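Local coordinates for heterokaryon incompatibility protein s (Podospora anserina, PDB 2WVQ) that forms the prion of the [het-s] trait and, on meeting het-S from incompatible cells, triggers a lethal reaction, at residues C28-V32 with L92-E96; Y42-Q46 with F117-K123; S80-A84 with L174-F178; I192-E198 with A218-I223. The protein carries 2 engineered substitutions. All coordinates share one frame; numbering follows the deposited sequence.

Contact 1: residues C28-V32 with L92-E96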
loop_
_atom_site.group_PDB
_atom_site.type_symbol
_atom_site.label_atom_id
_atom_site.label_comp_id
_atom_site.label_asym_id
_atom_site.label_seq_id
_atom_site.Cartn_x
_atom_site.Cartn_y
_atom_site.Cartn_z
ATOM N N CYS A 28 -15.690 3.549 -2.930
ATOM C CA CYS A 28 -14.623 2.678 -3.525
ATOM C C CYS A 28 -14.929 1.211 -3.404
ATOM O O CYS A 28 -14.692 0.472 -4.342
ATOM C CB CYS A 28 -13.249 2.909 -2.907
ATOM S SG CYS A 28 -12.315 4.369 -3.516
ATOM N N PHE A 29 -15.413 0.805 -2.235
ATOM C CA PHE A 29 -15.879 -0.553 -1.973
ATOM C C PHE A 29 -16.943 -1.130 -2.946
ATOM O O PHE A 29 -16.998 -2.334 -3.140
ATOM C CB PHE A 29 -16.395 -0.691 -0.523
ATOM C CG PHE A 29 -15.299 -0.694 0.559
ATOM C CD1 PHE A 29 -14.931 0.507 1.239
ATOM C CD2 PHE A 29 -14.703 -1.877 0.936
ATOM C CE1 PHE A 29 -13.944 0.511 2.236
ATOM C CE2 PHE A 29 -13.723 -1.895 1.971
ATOM C CZ PHE A 29 -13.342 -0.678 2.618
ATOM N N GLU A 30 -17.758 -0.279 -3.548
ATOM C CA GLU A 30 -18.838 -0.721 -4.423
ATOM C C GLU A 30 -18.353 -1.232 -5.784
ATOM O O GLU A 30 -19.006 -2.047 -6.412
ATOM C CB GLU A 30 -19.840 0.417 -4.603
ATOM C CG GLU A 30 -20.745 0.549 -3.385
ATOM C CD GLU A 30 -21.295 1.939 -3.155
ATOM O OE1 GLU A 30 -21.623 2.229 -1.987
ATOM O OE2 GLU A 30 -21.425 2.722 -4.124
ATOM N N TYR A 31 -17.223 -0.732 -6.242
ATOM C CA TYR A 31 -16.708 -1.120 -7.562
ATOM C C TYR A 31 -15.913 -2.443 -7.524
ATOM O O TYR A 31 -15.442 -2.907 -8.582
ATOM C CB TYR A 31 -15.896 0.034 -8.164
ATOM C CG TYR A 31 -16.683 1.324 -8.195
ATOM C CD1 TYR A 31 -16.488 2.314 -7.217
ATOM C CD2 TYR A 31 -17.666 1.546 -9.179
ATOM C CE1 TYR A 31 -17.238 3.505 -7.232
ATOM C CE2 TYR A 31 -18.425 2.739 -9.192
ATOM C CZ TYR A 31 -18.198 3.712 -8.219
ATOM O OH TYR A 31 -18.925 4.891 -8.246
ATOM N N VAL A 32 -15.757 -3.046 -6.335
ATOM C CA VAL A 32 -14.877 -4.224 -6.217
ATOM C C VAL A 32 -15.496 -5.632 -6.282
ATOM O O VAL A 32 -16.401 -6.004 -5.531
ATOM C CB VAL A 32 -13.622 -4.067 -5.244
ATOM C CG1 VAL A 32 -13.739 -2.924 -4.236
ATOM C CG2 VAL A 32 -13.134 -5.415 -4.641
ATOM N N LEU A 92 -7.838 6.345 -0.243
ATOM C CA LEU A 92 -7.976 6.530 -1.686
ATOM C C LEU A 92 -6.793 6.001 -2.524
ATOM O O LEU A 92 -7.014 5.335 -3.548
ATOM C CB LEU A 92 -8.277 7.992 -2.044
ATOM C CG LEU A 92 -9.737 8.462 -2.325
ATOM C CD1 LEU A 92 -10.829 7.544 -1.893
ATOM C CD2 LEU A 92 -10.054 9.922 -1.951
ATOM N N LEU A 93 -5.570 6.340 -2.100
ATOM C CA LEU A 93 -4.309 5.809 -2.694
ATOM C C LEU A 93 -4.240 4.265 -2.640
ATOM O O LEU A 93 -3.743 3.619 -3.568
ATOM C CB LEU A 93 -3.102 6.413 -1.966
ATOM C CG LEU A 93 -2.296 7.613 -2.467
ATOM C CD1 LEU A 93 -3.034 8.504 -3.440
ATOM C CD2 LEU A 93 -1.726 8.411 -1.316
ATOM N N LEU A 94 -4.678 3.710 -1.526
ATOM C CA LEU A 94 -4.819 2.280 -1.298
ATOM C C LEU A 94 -5.639 1.560 -2.388
ATOM O O LEU A 94 -5.254 0.497 -2.885
ATOM C CB LEU A 94 -5.479 2.068 0.091
ATOM C CG LEU A 94 -5.534 0.671 0.700
ATOM C CD1 LEU A 94 -4.099 0.086 0.656
ATOM C CD2 LEU A 94 -6.028 0.762 2.152
ATOM N N PHE A 95 -6.780 2.146 -2.733
ATOM C CA PHE A 95 -7.683 1.633 -3.749
ATOM C C PHE A 95 -7.134 1.918 -5.168
ATOM O O PHE A 95 -7.223 1.062 -6.055
ATOM C CB PHE A 95 -9.106 2.237 -3.550
ATOM C CG PHE A 95 -9.931 1.539 -2.479
ATOM C CD1 PHE A 95 -10.122 2.129 -1.214
ATOM C CD2 PHE A 95 -10.513 0.292 -2.740
ATOM C CE1 PHE A 95 -10.869 1.461 -0.197
ATOM C CE2 PHE A 95 -11.322 -0.389 -1.743
ATOM C CZ PHE A 95 -11.489 0.195 -0.477
ATOM N N GLU A 96 -6.524 3.092 -5.369
ATOM C CA GLU A 96 -5.880 3.394 -6.643
ATOM C C GLU A 96 -4.791 2.326 -6.996
ATOM O O GLU A 96 -4.838 1.757 -8.073
ATOM C CB GLU A 96 -5.295 4.811 -6.636
ATOM C CG GLU A 96 -5.148 5.392 -8.019
ATOM C CD GLU A 96 -4.353 6.687 -8.038
ATOM O OE1 GLU A 96 -3.929 7.069 -9.146
ATOM O OE2 GLU A 96 -4.162 7.314 -6.968
#

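Contact 2: residues Y42-Q46 with F117-K123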
loop_
_atom_site.group_PDB
_atom_site.type_symbol
_atom_site.label_atom_id
_atom_site.label_comp_id
_atom_site.label_asym_id
_atom_site.label_seq_id
_atom_site.Cartn_x
_atom_site.Cartn_y
_atom_site.Cartn_z
ATOM N N TYR A 42 -14.808 -17.216 -1.210
ATOM C CA TYR A 42 -15.453 -16.050 -1.754
ATOM C C TYR A 42 -16.363 -15.375 -0.713
ATOM O O TYR A 42 -16.185 -14.203 -0.422
ATOM C CB TYR A 42 -16.280 -16.375 -2.996
ATOM C CG TYR A 42 -17.299 -15.285 -3.331
ATOM C CD1 TYR A 42 -16.898 -13.945 -3.520
ATOM C CD2 TYR A 42 -18.641 -15.594 -3.474
ATOM C CE1 TYR A 42 -17.827 -12.957 -3.831
ATOM C CE2 TYR A 42 -19.567 -14.633 -3.789
ATOM C CZ TYR A 42 -19.162 -13.312 -3.960
ATOM O OH TYR A 42 -20.113 -12.376 -4.277
ATOM N N GLU A 43 -17.302 -16.140 -0.161
ATOM C CA GLU A 43 -18.355 -15.598 0.688
ATOM C C GLU A 43 -17.736 -14.896 1.879
ATOM O O GLU A 43 -18.061 -13.738 2.141
ATOM C CB GLU A 43 -19.298 -16.709 1.137
ATOM C CG GLU A 43 -20.561 -16.224 1.817
ATOM C CD GLU A 43 -21.421 -17.372 2.304
ATOM O OE1 GLU A 43 -21.767 -18.260 1.497
ATOM O OE2 GLU A 43 -21.752 -17.382 3.507
ATOM N N ARG A 44 -16.827 -15.571 2.580
ATOM C CA ARG A 44 -16.170 -14.969 3.747
ATOM C C ARG A 44 -15.373 -13.709 3.399
ATOM O O ARG A 44 -15.464 -12.717 4.108
ATOM C CB ARG A 44 -15.297 -15.989 4.486
ATOM C CG ARG A 44 -14.592 -15.483 5.749
ATOM C CD ARG A 44 -13.378 -16.410 6.068
ATOM N NE ARG A 44 -12.110 -15.677 6.221
ATOM C CZ ARG A 44 -11.784 -14.898 7.266
ATOM N NH1 ARG A 44 -12.629 -14.716 8.302
ATOM N NH2 ARG A 44 -10.596 -14.278 7.275
ATOM N N CYS A 45 -14.581 -13.748 2.319
ATOM C CA CYS A 45 -13.776 -12.589 1.909
ATOM C C CYS A 45 -14.644 -11.366 1.525
ATOM O O CYS A 45 -14.276 -10.218 1.801
ATOM C CB CYS A 45 -12.833 -12.985 0.762
ATOM S SG CYS A 45 -11.465 -14.016 1.365
ATOM N N GLN A 46 -15.771 -11.620 0.862
ATOM C CA GLN A 46 -16.729 -10.567 0.535
ATOM C C GLN A 46 -17.320 -9.952 1.816
ATOM O O GLN A 46 -17.321 -8.730 1.938
ATOM C CB GLN A 46 -17.836 -11.078 -0.390
ATOM C CG GLN A 46 -18.906 -10.027 -0.751
ATOM C CD GLN A 46 -18.333 -8.848 -1.511
ATOM O OE1 GLN A 46 -17.869 -9.004 -2.634
ATOM N NE2 GLN A 46 -18.349 -7.659 -0.892
ATOM N N PHE A 117 -16.859 -13.853 -9.133
ATOM C CA PHE A 117 -17.978 -14.233 -8.285
ATOM C C PHE A 117 -19.099 -13.170 -8.250
ATOM O O PHE A 117 -18.849 -11.979 -8.458
ATOM C CB PHE A 117 -17.485 -14.531 -6.873
ATOM C CG PHE A 117 -16.784 -15.862 -6.740
ATOM C CD1 PHE A 117 -15.395 -15.919 -6.626
ATOM C CD2 PHE A 117 -17.517 -17.061 -6.738
ATOM C CE1 PHE A 117 -14.733 -17.144 -6.503
ATOM C CE2 PHE A 117 -16.868 -18.304 -6.625
ATOM C CZ PHE A 117 -15.473 -18.347 -6.505
ATOM N N GLU A 118 -20.327 -13.623 -8.004
ATOM C CA GLU A 118 -21.468 -12.724 -7.794
ATOM C C GLU A 118 -22.199 -13.240 -6.583
ATOM O O GLU A 118 -22.041 -14.403 -6.244
ATOM C CB GLU A 118 -22.377 -12.640 -9.033
ATOM C CG GLU A 118 -22.431 -13.919 -9.864
ATOM C CD GLU A 118 -22.514 -13.663 -11.378
ATOM O OE1 GLU A 118 -23.447 -12.951 -11.833
ATOM O OE2 GLU A 118 -21.642 -14.196 -12.109
ATOM N N ASP A 119 -22.976 -12.390 -5.905
ATOM C CA ASP A 119 -23.547 -12.804 -4.603
ATOM C C ASP A 119 -24.520 -13.999 -4.634
ATOM O O ASP A 119 -24.788 -14.607 -3.604
ATOM C CB ASP A 119 -24.003 -11.610 -3.721
ATOM C CG ASP A 119 -25.348 -11.014 -4.135
ATOM O OD1 ASP A 119 -25.718 -9.983 -3.519
ATOM O OD2 ASP A 119 -26.039 -11.552 -5.029
ATOM N N LYS A 120 -24.998 -14.357 -5.827
ATOM C CA LYS A 120 -25.679 -15.635 -6.055
ATOM C C LYS A 120 -24.782 -16.858 -5.813
ATOM O O LYS A 120 -25.291 -17.962 -5.690
ATOM C CB LYS A 120 -26.290 -15.718 -7.470
ATOM C CG LYS A 120 -25.285 -16.082 -8.584
ATOM C CD LYS A 120 -25.957 -16.557 -9.857
ATOM C CE LYS A 120 -26.393 -15.409 -10.770
ATOM N NZ LYS A 120 -25.277 -14.893 -11.647
ATOM N N ASP A 121 -23.463 -16.654 -5.774
ATOM C CA ASP A 121 -22.496 -17.718 -5.465
ATOM C C ASP A 121 -22.262 -17.891 -3.956
ATOM O O ASP A 121 -21.503 -18.789 -3.537
ATOM C CB ASP A 121 -21.158 -17.478 -6.178
ATOM C CG ASP A 121 -21.302 -17.461 -7.664
ATOM O OD1 ASP A 121 -20.886 -16.469 -8.281
ATOM O OD2 ASP A 121 -21.859 -18.441 -8.219
ATOM N N MET A 122 -22.892 -17.024 -3.156
ATOM C CA MET A 122 -22.991 -17.224 -1.708
ATOM C C MET A 122 -24.150 -18.129 -1.327
ATOM O O MET A 122 -25.137 -18.245 -2.062
ATOM C CB MET A 122 -23.206 -15.896 -0.995
ATOM C CG MET A 122 -22.044 -14.976 -1.024
ATOM S SD MET A 122 -22.514 -13.427 -0.222
ATOM C CE MET A 122 -21.040 -12.475 -0.517
ATOM N N LYS A 123 -24.038 -18.739 -0.155
ATOM C CA LYS A 123 -25.181 -19.372 0.489
ATOM C C LYS A 123 -26.212 -18.287 0.879
ATOM O O LYS A 123 -25.839 -17.113 1.043
ATOM C CB LYS A 123 -24.710 -20.194 1.695
ATOM C CG LYS A 123 -23.606 -21.208 1.340
ATOM C CD LYS A 123 -23.472 -22.295 2.371
ATOM C CE LYS A 123 -22.911 -23.574 1.743
ATOM N NZ LYS A 123 -23.080 -24.763 2.633
#

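Contact 3: residues S80-A84 with L174-F178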
loop_
_atom_site.group_PDB
_atom_site.type_symbol
_atom_site.label_atom_id
_atom_site.label_comp_id
_atom_site.label_asym_id
_atom_site.label_seq_id
_atom_site.Cartn_x
_atom_site.Cartn_y
_atom_site.Cartn_z
ATOM N N SER A 80 -6.958 17.237 14.491
ATOM C CA SER A 80 -7.713 16.012 14.271
ATOM C C SER A 80 -8.343 15.921 12.871
ATOM O O SER A 80 -8.410 14.841 12.280
ATOM C CB SER A 80 -8.739 15.778 15.384
ATOM O OG SER A 80 -8.077 15.629 16.644
ATOM N N VAL A 81 -8.759 17.058 12.335
ATOM C CA VAL A 81 -9.439 17.107 11.040
ATOM C C VAL A 81 -8.384 17.043 9.912
ATOM O O VAL A 81 -8.634 16.413 8.891
ATOM C CB VAL A 81 -10.427 18.346 10.910
ATOM C CG1 VAL A 81 -11.136 18.392 9.543
ATOM C CG2 VAL A 81 -11.493 18.320 12.017
ATOM N N GLN A 82 -7.236 17.693 10.111
ATOM C CA GLN A 82 -6.045 17.541 9.217
ATOM C C GLN A 82 -5.584 16.087 9.139
ATOM O O GLN A 82 -5.171 15.609 8.074
ATOM C CB GLN A 82 -4.877 18.421 9.692
ATOM C CG GLN A 82 -5.126 19.927 9.619
ATOM C CD GLN A 82 -3.936 20.768 10.065
ATOM O OE1 GLN A 82 -3.861 21.948 9.746
ATOM N NE2 GLN A 82 -3.000 20.169 10.800
ATOM N N LEU A 83 -5.644 15.400 10.279
ATOM C CA LEU A 83 -5.296 13.998 10.398
ATOM C C LEU A 83 -6.265 13.112 9.643
ATOM O O LEU A 83 -5.812 12.226 8.881
ATOM C CB LEU A 83 -5.191 13.586 11.873
ATOM C CG LEU A 83 -3.935 13.741 12.724
ATOM C CD1 LEU A 83 -3.356 15.138 12.762
ATOM C CD2 LEU A 83 -4.182 13.292 14.153
ATOM N N ALA A 84 -7.587 13.363 9.802
ATOM C CA ALA A 84 -8.609 12.631 9.052
ATOM C C ALA A 84 -8.512 12.823 7.535
ATOM O O ALA A 84 -8.754 11.894 6.788
ATOM C CB ALA A 84 -10.044 12.977 9.525
ATOM N N LEU A 174 -8.378 6.955 12.638
ATOM C CA LEU A 174 -9.547 7.863 12.573
ATOM C C LEU A 174 -10.324 7.927 13.873
ATOM O O LEU A 174 -10.730 9.016 14.314
ATOM C CB LEU A 174 -10.502 7.403 11.472
ATOM C CG LEU A 174 -10.767 8.105 10.143
ATOM C CD1 LEU A 174 -9.762 9.171 9.757
ATOM C CD2 LEU A 174 -11.007 7.112 9.012
ATOM N N GLU A 175 -10.569 6.760 14.461
ATOM C CA GLU A 175 -11.255 6.661 15.747
ATOM C C GLU A 175 -10.417 7.222 16.913
ATOM O O GLU A 175 -10.969 7.702 17.890
ATOM C CB GLU A 175 -11.688 5.212 16.025
ATOM C CG GLU A 175 -12.880 4.715 15.198
ATOM C CD GLU A 175 -13.086 3.199 15.321
ATOM O OE1 GLU A 175 -13.801 2.590 14.490
ATOM O OE2 GLU A 175 -12.514 2.607 16.251
ATOM N N LYS A 176 -9.087 7.146 16.803
ATOM C CA LYS A 176 -8.165 7.691 17.803
ATOM C C LYS A 176 -8.210 9.235 17.846
ATOM O O LYS A 176 -8.016 9.833 18.903
ATOM C CB LYS A 176 -6.721 7.202 17.526
ATOM C CG LYS A 176 -5.835 6.927 18.759
ATOM C CD LYS A 176 -5.116 8.207 19.267
ATOM C CE LYS A 176 -4.520 8.045 20.656
ATOM N NZ LYS A 176 -3.441 7.000 20.707
ATOM N N ALA A 177 -8.445 9.874 16.699
ATOM C CA ALA A 177 -8.371 11.334 16.611
ATOM C C ALA A 177 -9.649 12.064 17.074
ATOM O O ALA A 177 -9.682 13.297 17.127
ATOM C CB ALA A 177 -7.982 11.761 15.191
ATOM N N PHE A 178 -10.696 11.299 17.397
ATOM C CA PHE A 178 -11.999 11.865 17.769
ATOM C C PHE A 178 -12.607 11.156 18.991
ATOM O O PHE A 178 -12.396 9.950 19.170
ATOM C CB PHE A 178 -12.946 11.865 16.551
ATOM C CG PHE A 178 -12.459 12.731 15.418
ATOM C CD1 PHE A 178 -11.550 12.240 14.470
ATOM C CD2 PHE A 178 -12.888 14.050 15.300
ATOM C CE1 PHE A 178 -11.094 13.073 13.442
ATOM C CE2 PHE A 178 -12.446 14.858 14.273
ATOM C CZ PHE A 178 -11.535 14.367 13.348
#

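Contact 4: residues I192-E198 with A218-I223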
loop_
_atom_site.group_PDB
_atom_site.type_symbol
_atom_site.label_atom_id
_atom_site.label_comp_id
_atom_site.label_asym_id
_atom_site.label_seq_id
_atom_site.Cartn_x
_atom_site.Cartn_y
_atom_site.Cartn_z
ATOM N N ILE A 192 -26.846 -4.222 14.578
ATOM C CA ILE A 192 -27.019 -5.630 14.873
ATOM C C ILE A 192 -28.399 -5.982 15.507
ATOM O O ILE A 192 -28.675 -7.145 15.785
ATOM C CB ILE A 192 -25.800 -6.100 15.746
ATOM C CG1 ILE A 192 -25.139 -7.331 15.130
ATOM C CG2 ILE A 192 -26.162 -6.248 17.244
ATOM C CD1 ILE A 192 -23.641 -7.232 15.113
ATOM N N GLU A 193 -29.266 -4.995 15.715
ATOM C CA GLU A 193 -30.562 -5.287 16.337
ATOM C C GLU A 193 -31.579 -6.020 15.455
ATOM O O GLU A 193 -32.486 -6.673 15.968
ATOM C CB GLU A 193 -31.178 -4.071 17.060
ATOM C CG GLU A 193 -31.409 -2.816 16.238
ATOM C CD GLU A 193 -32.345 -1.851 16.944
ATOM O OE1 GLU A 193 -31.869 -0.863 17.542
ATOM O OE2 GLU A 193 -33.569 -2.104 16.921
ATOM N N GLU A 194 -31.421 -5.949 14.135
ATOM C CA GLU A 194 -32.370 -6.624 13.242
ATOM C C GLU A 194 -32.004 -8.089 12.983
ATOM O O GLU A 194 -32.833 -8.889 12.524
ATOM C CB GLU A 194 -32.502 -5.852 11.937
ATOM C CG GLU A 194 -33.787 -6.105 11.198
ATOM C CD GLU A 194 -34.462 -4.823 10.771
ATOM O OE1 GLU A 194 -33.824 -3.750 10.870
ATOM O OE2 GLU A 194 -35.636 -4.890 10.343
ATOM N N VAL A 195 -30.765 -8.446 13.292
ATOM C CA VAL A 195 -30.298 -9.804 13.048
ATOM C C VAL A 195 -30.529 -10.666 14.297
ATOM O O VAL A 195 -29.858 -10.511 15.321
ATOM C CB VAL A 195 -28.841 -9.828 12.449
ATOM C CG1 VAL A 195 -27.858 -9.084 13.314
ATOM C CG2 VAL A 195 -28.360 -11.236 12.180
ATOM N N GLU A 196 -31.505 -11.570 14.192
ATOM C CA GLU A 196 -32.013 -12.287 15.362
ATOM C C GLU A 196 -31.407 -13.670 15.566
ATOM O O GLU A 196 -31.339 -14.174 16.708
ATOM C CB GLU A 196 -33.547 -12.389 15.310
ATOM C CG GLU A 196 -34.279 -11.041 15.356
ATOM C CD GLU A 196 -33.885 -10.159 16.557
ATOM O OE1 GLU A 196 -34.358 -8.994 16.624
ATOM O OE2 GLU A 196 -33.105 -10.619 17.429
ATOM N N ASP A 197 -30.975 -14.286 14.459
ATOM C CA ASP A 197 -30.580 -15.701 14.495
ATOM C C ASP A 197 -29.105 -15.868 14.870
ATOM O O ASP A 197 -28.224 -15.170 14.330
ATOM C CB ASP A 197 -30.887 -16.389 13.153
ATOM C CG ASP A 197 -30.300 -15.633 11.946
ATOM O OD1 ASP A 197 -29.724 -16.309 11.056
ATOM O OD2 ASP A 197 -30.418 -14.385 11.880
ATOM N N GLU A 198 -28.854 -16.792 15.801
ATOM C CA GLU A 198 -27.507 -17.122 16.265
ATOM C C GLU A 198 -26.547 -17.415 15.102
ATOM O O GLU A 198 -25.325 -16.927 15.148
ATOM C CB GLU A 198 -27.561 -18.315 17.216
ATOM C CG GLU A 198 -26.377 -18.423 18.166
ATOM C CD GLU A 198 -25.200 -19.182 17.555
ATOM O OE1 GLU A 198 -25.313 -20.419 17.389
ATOM O OE2 GLU A 198 -24.158 -18.532 17.233
ATOM N N ALA A 218 -20.558 -6.595 19.718
ATOM C CA ALA A 218 -22.004 -6.461 19.609
ATOM C C ALA A 218 -22.685 -7.792 19.300
ATOM O O ALA A 218 -23.669 -8.133 19.928
ATOM C CB ALA A 218 -22.366 -5.395 18.570
ATOM N N ALA A 219 -22.161 -8.518 18.303
ATOM C CA ALA A 219 -22.560 -9.908 18.019
ATOM C C ALA A 219 -22.379 -10.878 19.203
ATOM O O ALA A 219 -23.290 -11.646 19.506
ATOM C CB ALA A 219 -21.813 -10.425 16.794
ATOM N N ALA A 220 -21.215 -10.833 19.859
ATOM C CA ALA A 220 -20.924 -11.653 21.026
ATOM C C ALA A 220 -21.911 -11.380 22.161
ATOM O O ALA A 220 -22.434 -12.326 22.776
ATOM C CB ALA A 220 -19.485 -11.442 21.494
ATOM N N GLN A 221 -22.176 -10.099 22.426
ATOM C CA GLN A 221 -23.122 -9.698 23.471
ATOM C C GLN A 221 -24.525 -10.227 23.166
ATOM O O GLN A 221 -25.273 -10.557 24.082
ATOM C CB GLN A 221 -23.163 -8.162 23.622
ATOM C CG GLN A 221 -22.121 -7.539 24.591
ATOM C CD GLN A 221 -21.763 -6.057 24.240
ATOM O OE1 GLN A 221 -22.088 -5.529 23.149
ATOM N NE2 GLN A 221 -21.074 -5.401 25.171
ATOM N N LYS A 222 -24.875 -10.312 21.883
ATOM C CA LYS A 222 -26.219 -10.727 21.486
ATOM C C LYS A 222 -26.426 -12.245 21.531
ATOM O O LYS A 222 -27.485 -12.723 21.960
ATOM C CB LYS A 222 -26.596 -10.153 20.118
ATOM C CG LYS A 222 -28.068 -10.299 19.796
ATOM C CD LYS A 222 -28.502 -9.327 18.662
ATOM C CE LYS A 222 -30.034 -9.594 18.449
ATOM N NZ LYS A 222 -30.710 -8.390 17.832
ATOM N N ILE A 223 -25.422 -13.004 21.098
ATOM C CA ILE A 223 -25.529 -14.474 21.102
ATOM C C ILE A 223 -25.422 -15.080 22.496
ATOM O O ILE A 223 -25.944 -16.169 22.738
ATOM C CB ILE A 223 -24.559 -15.172 20.086
ATOM C CG1 ILE A 223 -23.136 -14.586 20.150
ATOM C CG2 ILE A 223 -25.101 -15.030 18.676
ATOM C CD1 ILE A 223 -22.220 -14.982 18.980
#

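Contact 1: residues C28-V32 with L92-E96
C28 sets its CB on the face of the F95 ring, and this is where the contact is tightest. The CB of C28 sits over the ring centre, 3.6 Å from the centroid of F95 and only 10° off the ring normal, which is the geometry of a CH-pi contact. The sulfur lies further out: C28 SG is 4.4 Å from the same centroid and approaches obliquely, a cysteine sulfur-aromatic contact rather than one centred on the face. With chi1 at -80°, SG lies anti to the carbonyl carbon, a setting that also carries it to L92 CD1, 3.9 Å away.

F29 meets F95 in a different way. The pair is T-shaped: the far end of F95 points into the face of F29, with centroids 5.0 Å apart and planes at 73°. F95 CZ stands above the middle of the F29 ring, its closest approach being 3.7 Å to F29 CE1. F95 therefore offers a face to C28 and an edge to F29.

Packing slackens at the margins. V32 CG1 reaches F95 CE2 only at 4.3 Å and obliquely, and L92 is partly exposed. Beyond the contact, W152 touches F95, while A52, L56 and V167 touch F29. L93 and E96, on the same helix turn as F95, pack against the second subunit.

The join between the loop that follows helix 18-28 and helix 79-108 within this globular HeLo domain is thus wholly apolar. Any specificity probably rests on ring orientation and shape, since the two segments share no polar bond.

Contact 2: residues Y42-Q46 with F117-K123
E43 OE1 accepts the backbone N-H of K123 at 2.8 Å, an almost straight bond (158°) that arrives from above the carboxylate plane. K123 is the N-cap residue of helix 124-140, and E43 thus ties the first turn of helix 42-62 to the start of another helix in this mainly helical HeLo domain.

Next to this bond lies an offset aromatic stack. The rings of Y42 and F117 are nearly parallel, 8° apart, with centroids separated by 4.6 Å. The two side chains run in opposite directions, and each ring covers the other's CB: F117 CB is 3.3 Å from the Y42 centroid, Y42 CB 3.7 Å from that of F117, both over the face.

The loop is shaped by its own bonds. D121 OD1 takes the N-H of E118 at 2.9 Å, tying the residue just before the 3-10 segment 119-121 to its last residue, while D119 turns away to a salt bridge with R131.

M122 fills the groove between the Y42 ring and the aliphatic part of E43, its CG 3.4 Å from E43 CG. Q46 sends its amide to D50, leaving its CG to M122: the extended methionine chain (chi2 177°) ends with CE 3.3 Å from Q46 CG.

Contact 3: residues S80-A84 with L174-F178
S80 and A177 make the one polar link between these segments. The hydroxyl of S80 gives its hydrogen to the backbone carbonyl of A177, with OG to O at 2.9 Å; it arrives in the carbonyl plane on a lone pair, at a C=O...donor angle of 142°. With chi1 at -62°, OG stands anti to the carbonyl carbon of S80, the position from which it meets A177 O. The N-H of S80 itself is bonded to D78.

Aromatic contacts come next, all from F178. The CB of S80 stands over one face of the ring, 4.1 Å from the centroid and displaced toward the rim, a CH-pi contact. The tip of the same ring, CZ, comes within 3.3 Å of S80 O, the carbonyl that also receives the helical N-H of A84. S80 is thus engaged through its hydroxyl, its CB and its carbonyl.

Aliphatic packing completes the account. L174 CD1 rests on the backbone and methyl of A84, 3.7 Å from A84 CA and 3.8 Å from A84 CB. A84 CB also lies 4.1 Å from F178 CE1, while L83 CD2 touches A177 CB at a looser 4.2 Å. W59 of helix 42-62 also touches A84, and L83 reaches L107 of the second subunit.

The contact joins the first turns of helix 79-108 to the last part of helix 157-176 and the loop after it. The serine-carbonyl bond gives the A177 carbonyl, near the end of helix 157-176, a partner on helix 79-108, and being directional it probably fixes the register that the softer apolar contacts alone would define less sharply.

Contact 4: residues I192-E198 with A218-I223
The loop between helices 181-191 and 198-207 folds against helix 213-224, and the touch is carried by K222 reaching past I192. K222 is drawn out almost straight: CG is anti to the backbone N (chi1 -168°) and the torsions beyond stay extended, which carries NZ from the helix to the loop. Its NZ donates to I192 O at 3.1 Å, tilted 17° from the carbonyl plane. E193 O is equally near, also 3.1 Å from NZ. E196, whose chain bends at chi2, brings OE2 to NZ at 3.3 Å, a salt bridge whose hydrogen bond is weak. The ammonium thus sits within a turn of loop carbonyls with a carboxylate beside it, and V195 O lies against the methylene before it, 3.3 Å from K222 CE.

Further along the loop D197 is the N-cap of helix 198-207; its side chain caps a backbone N of that helix, and OD1 also bonds to S200. The loop therefore has polar bonds near both ends, to K222 at I192 and within the cap at D197.

Alongside the lysine chain the contact is apolar. I192 lays its CD1 4.0 Å from A219 CB, and its CG2 4.1 Å from A218 CB. L204 of helix 198-207 packs on the same isoleucine. At the more exposed end, E198 crosses I223 at about a right angle, its aliphatic CG 3.7 Å from I223 CG2, while L201 touches I223 from one turn further along helix 198-207.

Overall arrangement
Contacts 1 and 3 share helix 79-108, with centres 21 Å apart, and both include residues of that helix that also touch the second subunit. Contact 2 lies 19 Å from contact 1 between centres, on helix 42-62, which precedes helix 79-108. Contacts 2 and 3 are on opposite sides of the chain's centre, with centres 33 Å apart. The segments of contacts 1, 2 and 3 alternate along the sequence, interlocking distant parts of the globular domain. Contact 4 follows in series and joins the loop before helix 198-207 to helix 213-224, only 20 residues apart in the chain; its nearest atoms are about 11 Å from contact 2 and about 12 Å from contact 3.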